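Local coordinates for protein N-acetyl-beta-D glucosaminidase (Rhizomucor miehei CAU432, PDB 4ZM6) that probably hydrolyses terminal N-acetyl-beta-glucosaminides as a family 3 glycoside hydrolase and binds acetyl-CoA in a GCN5-related glucosamine N-acetyltransferase region, at residues A[74-79]-A[335-340]; A[112-117]-A[163-168]. All coordinates share one frame; numbering follows the deposited sequence.

Interaction 1: A[74-79]-A[335-340]; sequences PLFIAV and QLKDQF
Lys337 and Phe76 lie alongside with their side chains running opposite ways: the methylenes of the lysine run along the ring while its ammonium travels on to the chain ahead of strand 76-79. Lys337 CG lies 3.5 Å from Phe76 CE2, and farther along the same chain Lys337 CE is 3.9 Å from Phe76 CD2. The bond at the end is Lys337 NZ to Pro74 O, 2.7 Å long, with the nitrogen standing 36° above the carbonyl plane. The lysine is stretched out past CG, which carries NZ as far as Pro74. Leu336 comes in nearly perpendicular to the Phe76 side chain, its CG 3.8 Å from Phe76 CZ; CG anti to the backbone N (chi1 -177°) brings that branch point to the ring. Phe340, one turn on, adds a looser contact, its CB 4.5 Å from Phe76 CE1.

In the second shell, Trp129 meets the Phe76 ring edge-to-face, Gly40 O takes a further hydrogen bond from Lys337 NZ, and Asp338 forms a salt bridge with Arg73, just before the strand. The short axes of 76-79 and 335-340 stand 88° apart, and Gly40 and Thr226, beside this contact, each come just before a barrel strand. The last turns of helix 323-340 thus appear to lie across the end of the TIM barrel where its strands begin. Chemically the join is double: carbon packing around Phe76, and a buried ammonium gripped by at least two backbone carbonyls, which probably eases the cost of burying its charge while tying the starts of neighbouring strands to one helix.

Interaction 2: A[112-117]-A[163-168]; sequences RNVAMA and LAQVEG
Met116 and Gly168 are the pair whose CA atoms come closest, 4.4 Å, where the axes of 112-117 and 163-168 run in roughly the same direction at 28° and close to 7.2 Å. Such near packing rests on small residues. Ala164 and Gly168, one turn apart, and Ala115 on the facing helix let main chain meet main chain: Ala115 CB lies 3.7 Å from Gly168 CA and 3.4 Å from Gln165 O. Two CA-H...O contacts join the backbones, Arg112 CA to Ala164 O and Met116 CA to Gly168 O, each 3.5 Å; no conventional hydrogen bond crosses between the two segments.

Longer side chains close the margins. Arg112, with CG anti to the backbone N (chi1 -179°), leads its methylenes past Ala164 O and brings CD 3.7 Å from Glu167 OE1. A turn about CG-CD (chi3 65°) folds the guanidinium back on its own helix, where Arg112 NH2 binds Asn113 OD1 at 2.9 Å, the oxygen lying in the guanidinium plane. Arg112 NH1 and Glu167 OE1 stay 4.8 Å apart, too far to pair, though their opposite charges probably attract; the carboxylate instead makes salt bridges to Arg171 and Arg640. At the other margin Gln165 lies beside Val114, its amide oxygen bonded to Tyr151.

In chain order the two helices flank strand 129-130 and belong to the helical layer around the TIM barrel. Helix 99-105 packs on Gln165 and helix 357-368 on Val114, while helix 627-642, from the acetyltransferase region, touches Arg112 and Ala164, placing this pair at the junction between the two catalytic regions.

How the interactions relate
Both contacts belong to the TIM-barrel part of the chain, with centres 18 Å apart and nearest atoms about 7 Å apart, and they do not touch. Interaction 2 is nested within the loop closed by interaction 1: strand 76-79 comes first, then helices 108-125 and 155-171, and helix 323-340 last. Interaction 1 joins an early strand to a late helix across the end of the barrel, whereas interaction 2 joins neighbouring helices of its outer layer. Strand 129-130 lies next to 76-79 in the sheet and falls between the two helices of interaction 2 in sequence. Interaction 2 adjoins the acetyltransferase region; the side chain of Arg112 lies about 13 Å from bound acetyl-CoA.

Interaction 1: A[74-79]-A[335-340]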
loop_
_atom_site.group_PDB
_atom_site.type_symbol
_atom_site.label_atom_id
_atom_site.label_comp_id
_atom_site.label_asym_id
_atom_site.label_seq_id
_atom_site.Cartn_x
_atom_site.Cartn_y
_atom_site.Cartn_z
ATOM N N PRO A 74 -34.235 22.631 1.484
ATOM C CA PRO A 74 -35.156 21.504 1.317
ATOM C C PRO A 74 -34.810 20.311 2.194
ATOM O O PRO A 74 -33.681 20.185 2.661
ATOM C CB PRO A 74 -35.019 21.128 -0.168
ATOM C CG PRO A 74 -34.241 22.225 -0.810
ATOM C CD PRO A 74 -33.438 22.879 0.269
ATOM N N LEU A 75 -35.797 19.456 2.420
ATOM C CA LEU A 75 -35.607 18.224 3.174
ATOM C C LEU A 75 -34.684 17.258 2.449
ATOM O O LEU A 75 -34.601 17.267 1.219
ATOM C CB LEU A 75 -36.950 17.515 3.396
ATOM C CG LEU A 75 -38.052 18.230 4.181
ATOM C CD1 LEU A 75 -39.271 17.325 4.288
ATOM C CD2 LEU A 75 -37.567 18.645 5.561
ATOM N N PHE A 76 -33.990 16.435 3.229
ATOM C CA PHE A 76 -33.375 15.223 2.720
ATOM C C PHE A 76 -34.424 14.129 2.845
ATOM O O PHE A 76 -35.146 14.074 3.836
ATOM C CB PHE A 76 -32.130 14.838 3.534
ATOM C CG PHE A 76 -30.826 15.278 2.920
ATOM C CD1 PHE A 76 -30.467 14.859 1.645
ATOM C CD2 PHE A 76 -29.933 16.069 3.635
ATOM C CE1 PHE A 76 -29.260 15.249 1.082
ATOM C CE2 PHE A 76 -28.725 16.459 3.079
ATOM C CZ PHE A 76 -28.387 16.051 1.801
ATOM N N ILE A 77 -34.506 13.267 1.837
ATOM C CA ILE A 77 -35.397 12.111 1.863
ATOM C C ILE A 77 -34.555 10.860 1.603
ATOM O O ILE A 77 -34.251 10.520 0.456
ATOM C CB ILE A 77 -36.521 12.251 0.818
ATOM C CG1 ILE A 77 -37.343 13.510 1.107
ATOM C CG2 ILE A 77 -37.419 11.017 0.811
ATOM C CD1 ILE A 77 -38.477 13.745 0.129
ATOM N N ALA A 78 -34.187 10.181 2.685
ATOM C CA ALA A 78 -33.244 9.072 2.626
ATOM C C ALA A 78 -33.935 7.718 2.488
ATOM O O ALA A 78 -35.153 7.618 2.618
ATOM C CB ALA A 78 -32.360 9.086 3.863
ATOM N N VAL A 79 -33.136 6.686 2.226
ATOM C CA VAL A 79 -33.636 5.324 2.064
ATOM C C VAL A 79 -32.486 4.305 2.125
ATOM O O VAL A 79 -31.362 4.603 1.721
ATOM C CB VAL A 79 -34.403 5.179 0.728
ATOM C CG1 VAL A 79 -33.454 5.207 -0.460
ATOM C CG2 VAL A 79 -35.228 3.903 0.714
ATOM N N GLN A 335 -23.748 22.587 4.592
ATOM C CA GLN A 335 -22.820 22.250 3.509
ATOM C C GLN A 335 -23.296 21.036 2.707
ATOM O O GLN A 335 -23.299 21.063 1.474
ATOM C CB GLN A 335 -21.410 21.989 4.064
ATOM C CG GLN A 335 -20.580 23.250 4.272
ATOM C CD GLN A 335 -19.476 23.075 5.309
ATOM O OE1 GLN A 335 -19.733 22.696 6.452
ATOM N NE2 GLN A 335 -18.241 23.367 4.914
ATOM N N LEU A 336 -23.704 19.984 3.414
ATOM C CA LEU A 336 -24.164 18.760 2.767
ATOM C C LEU A 336 -25.415 19.015 1.934
ATOM O O LEU A 336 -25.506 18.562 0.796
ATOM C CB LEU A 336 -24.425 17.655 3.799
ATOM C CG LEU A 336 -24.846 16.286 3.244
ATOM C CD1 LEU A 336 -23.931 15.836 2.120
ATOM C CD2 LEU A 336 -24.878 15.233 4.337
ATOM N N LYS A 337 -26.370 19.751 2.493
ATOM C CA LYS A 337 -27.575 20.128 1.751
ATOM C C LYS A 337 -27.261 21.006 0.538
ATOM O O LYS A 337 -27.820 20.803 -0.536
ATOM C CB LYS A 337 -28.587 20.829 2.666
ATOM C CG LYS A 337 -29.300 19.879 3.617
ATOM C CD LYS A 337 -30.578 20.478 4.171
ATOM C CE LYS A 337 -31.316 19.466 5.033
ATOM N NZ LYS A 337 -32.747 19.818 5.221
ATOM N N ASP A 338 -26.357 21.968 0.708
ATOM C CA ASP A 338 -25.955 22.858 -0.389
ATOM C C ASP A 338 -25.268 22.111 -1.533
ATOM O O ASP A 338 -25.315 22.555 -2.682
ATOM C CB ASP A 338 -25.034 23.975 0.120
ATOM C CG ASP A 338 -25.760 24.985 0.999
ATOM O OD1 ASP A 338 -26.988 25.145 0.847
ATOM O OD2 ASP A 338 -25.104 25.626 1.842
ATOM N N GLN A 339 -24.626 20.987 -1.217
ATOM C CA GLN A 339 -23.977 20.160 -2.230
ATOM C C GLN A 339 -24.997 19.475 -3.143
ATOM O O GLN A 339 -24.750 19.314 -4.334
ATOM C CB GLN A 339 -23.072 19.110 -1.569
ATOM C CG GLN A 339 -22.085 18.452 -2.530
ATOM C CD GLN A 339 -21.164 17.436 -1.866
ATOM O OE1 GLN A 339 -20.741 16.463 -2.498
ATOM N NE2 GLN A 339 -20.842 17.658 -0.593
ATOM N N PHE A 340 -26.138 19.081 -2.585
ATOM C CA PHE A 340 -27.105 18.254 -3.308
ATOM C C PHE A 340 -28.486 18.880 -3.533
ATOM O O PHE A 340 -29.207 18.446 -4.432
ATOM C CB PHE A 340 -27.293 16.926 -2.567
ATOM C CG PHE A 340 -26.091 16.024 -2.609
ATOM C CD1 PHE A 340 -25.877 15.184 -3.693
ATOM C CD2 PHE A 340 -25.185 16.002 -1.560
ATOM C CE1 PHE A 340 -24.779 14.344 -3.733
ATOM C CE2 PHE A 340 -24.085 15.164 -1.593
ATOM C CZ PHE A 340 -23.880 14.334 -2.682
#

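Interaction 2: A[112-117]-A[163-168]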
loop_
_atom_site.group_PDB
_atom_site.type_symbol
_atom_site.label_atom_id
_atom_site.label_comp_id
_atom_site.label_asym_id
_atom_site.label_seq_id
_atom_site.Cartn_x
_atom_site.Cartn_y
_atom_site.Cartn_z
ATOM N N ARG A 112 -19.990 0.483 -9.930
ATOM C CA ARG A 112 -20.132 1.928 -10.122
ATOM C C ARG A 112 -21.385 2.187 -10.931
ATOM O O ARG A 112 -22.229 2.992 -10.538
ATOM C CB ARG A 112 -18.913 2.516 -10.845
ATOM C CG ARG A 112 -18.968 4.026 -11.073
ATOM C CD ARG A 112 -18.094 4.451 -12.247
ATOM N NE ARG A 112 -18.574 3.910 -13.521
ATOM C CZ ARG A 112 -17.898 3.942 -14.671
ATOM N NH1 ARG A 112 -16.692 4.502 -14.743
ATOM N NH2 ARG A 112 -18.432 3.412 -15.764
ATOM N N ASN A 113 -21.503 1.477 -12.049
ATOM C CA ASN A 113 -22.663 1.604 -12.920
ATOM C C ASN A 113 -23.973 1.280 -12.226
ATOM O O ASN A 113 -24.974 1.967 -12.433
ATOM C CB ASN A 113 -22.488 0.736 -14.165
ATOM C CG ASN A 113 -21.412 1.272 -15.087
ATOM O OD1 ASN A 113 -21.146 2.478 -15.116
ATOM N ND2 ASN A 113 -20.781 0.385 -15.838
ATOM N N VAL A 114 -23.971 0.242 -11.397
ATOM C CA VAL A 114 -25.168 -0.106 -10.633
ATOM C C VAL A 114 -25.602 1.077 -9.773
ATOM O O VAL A 114 -26.775 1.436 -9.762
ATOM C CB VAL A 114 -24.947 -1.361 -9.768
ATOM C CG1 VAL A 114 -26.031 -1.498 -8.713
ATOM C CG2 VAL A 114 -24.921 -2.595 -10.652
ATOM N N ALA A 115 -24.653 1.688 -9.071
ATOM C CA ALA A 115 -24.955 2.816 -8.202
ATOM C C ALA A 115 -25.471 4.024 -8.995
ATOM O O ALA A 115 -26.387 4.719 -8.552
ATOM C CB ALA A 115 -23.732 3.193 -7.381
ATOM N N MET A 116 -24.887 4.263 -10.166
ATOM C CA MET A 116 -25.315 5.356 -11.033
ATOM C C MET A 116 -26.754 5.134 -11.473
ATOM O O MET A 116 -27.585 6.034 -11.362
ATOM C CB MET A 116 -24.421 5.454 -12.269
ATOM C CG MET A 116 -22.993 5.880 -11.980
ATOM S SD MET A 116 -21.968 5.833 -13.462
ATOM C CE MET A 116 -22.401 7.418 -14.173
ATOM N N ALA A 117 -27.029 3.930 -11.970
ATOM C CA ALA A 117 -28.371 3.534 -12.401
ATOM C C ALA A 117 -29.412 3.680 -11.288
ATOM O O ALA A 117 -30.538 4.119 -11.537
ATOM C CB ALA A 117 -28.352 2.102 -12.904
ATOM N N LEU A 163 -15.716 2.348 -2.739
ATOM C CA LEU A 163 -15.385 3.596 -3.443
ATOM C C LEU A 163 -16.195 3.756 -4.719
ATOM O O LEU A 163 -16.748 4.822 -4.980
ATOM C CB LEU A 163 -13.901 3.638 -3.833
ATOM C CG LEU A 163 -12.970 4.584 -3.076
ATOM C CD1 LEU A 163 -12.648 4.065 -1.682
ATOM C CD2 LEU A 163 -11.696 4.761 -3.882
ATOM N N ALA A 164 -16.239 2.691 -5.513
ATOM C CA ALA A 164 -16.885 2.718 -6.816
ATOM C C ALA A 164 -18.351 3.100 -6.712
ATOM O O ALA A 164 -18.855 3.849 -7.546
ATOM C CB ALA A 164 -16.745 1.368 -7.498
ATOM N N GLN A 165 -19.026 2.581 -5.688
ATOM C CA GLN A 165 -20.458 2.820 -5.500
ATOM C C GLN A 165 -20.726 4.202 -4.917
ATOM O O GLN A 165 -21.667 4.875 -5.331
ATOM C CB GLN A 165 -21.082 1.734 -4.620
ATOM C CG GLN A 165 -21.200 0.382 -5.309
ATOM C CD GLN A 165 -22.435 -0.396 -4.882
ATOM O OE1 GLN A 165 -22.706 -0.556 -3.691
ATOM N NE2 GLN A 165 -23.196 -0.880 -5.858
ATOM N N VAL A 166 -19.903 4.620 -3.960
ATOM C CA VAL A 166 -19.959 5.984 -3.435
ATOM C C VAL A 166 -19.811 6.995 -4.579
ATOM O O VAL A 166 -20.562 7.963 -4.656
ATOM C CB VAL A 166 -18.866 6.229 -2.378
ATOM C CG1 VAL A 166 -18.763 7.709 -2.029
ATOM C CG2 VAL A 166 -19.146 5.401 -1.129
ATOM N N GLU A 167 -18.845 6.766 -5.463
ATOM C CA GLU A 167 -18.746 7.546 -6.692
ATOM C C GLU A 167 -20.070 7.461 -7.445
ATOM O O GLU A 167 -20.733 8.469 -7.654
ATOM C CB GLU A 167 -17.586 7.057 -7.582
ATOM C CG GLU A 167 -17.662 7.527 -9.035
ATOM C CD GLU A 167 -16.371 7.335 -9.814
ATOM O OE1 GLU A 167 -16.386 7.521 -11.045
ATOM O OE2 GLU A 167 -15.336 7.002 -9.212
ATOM N N GLY A 168 -20.459 6.250 -7.825
ATOM C CA GLY A 168 -21.664 6.039 -8.628
ATOM C C GLY A 168 -22.898 6.758 -8.111
ATOM O O GLY A 168 -23.576 7.458 -8.865
#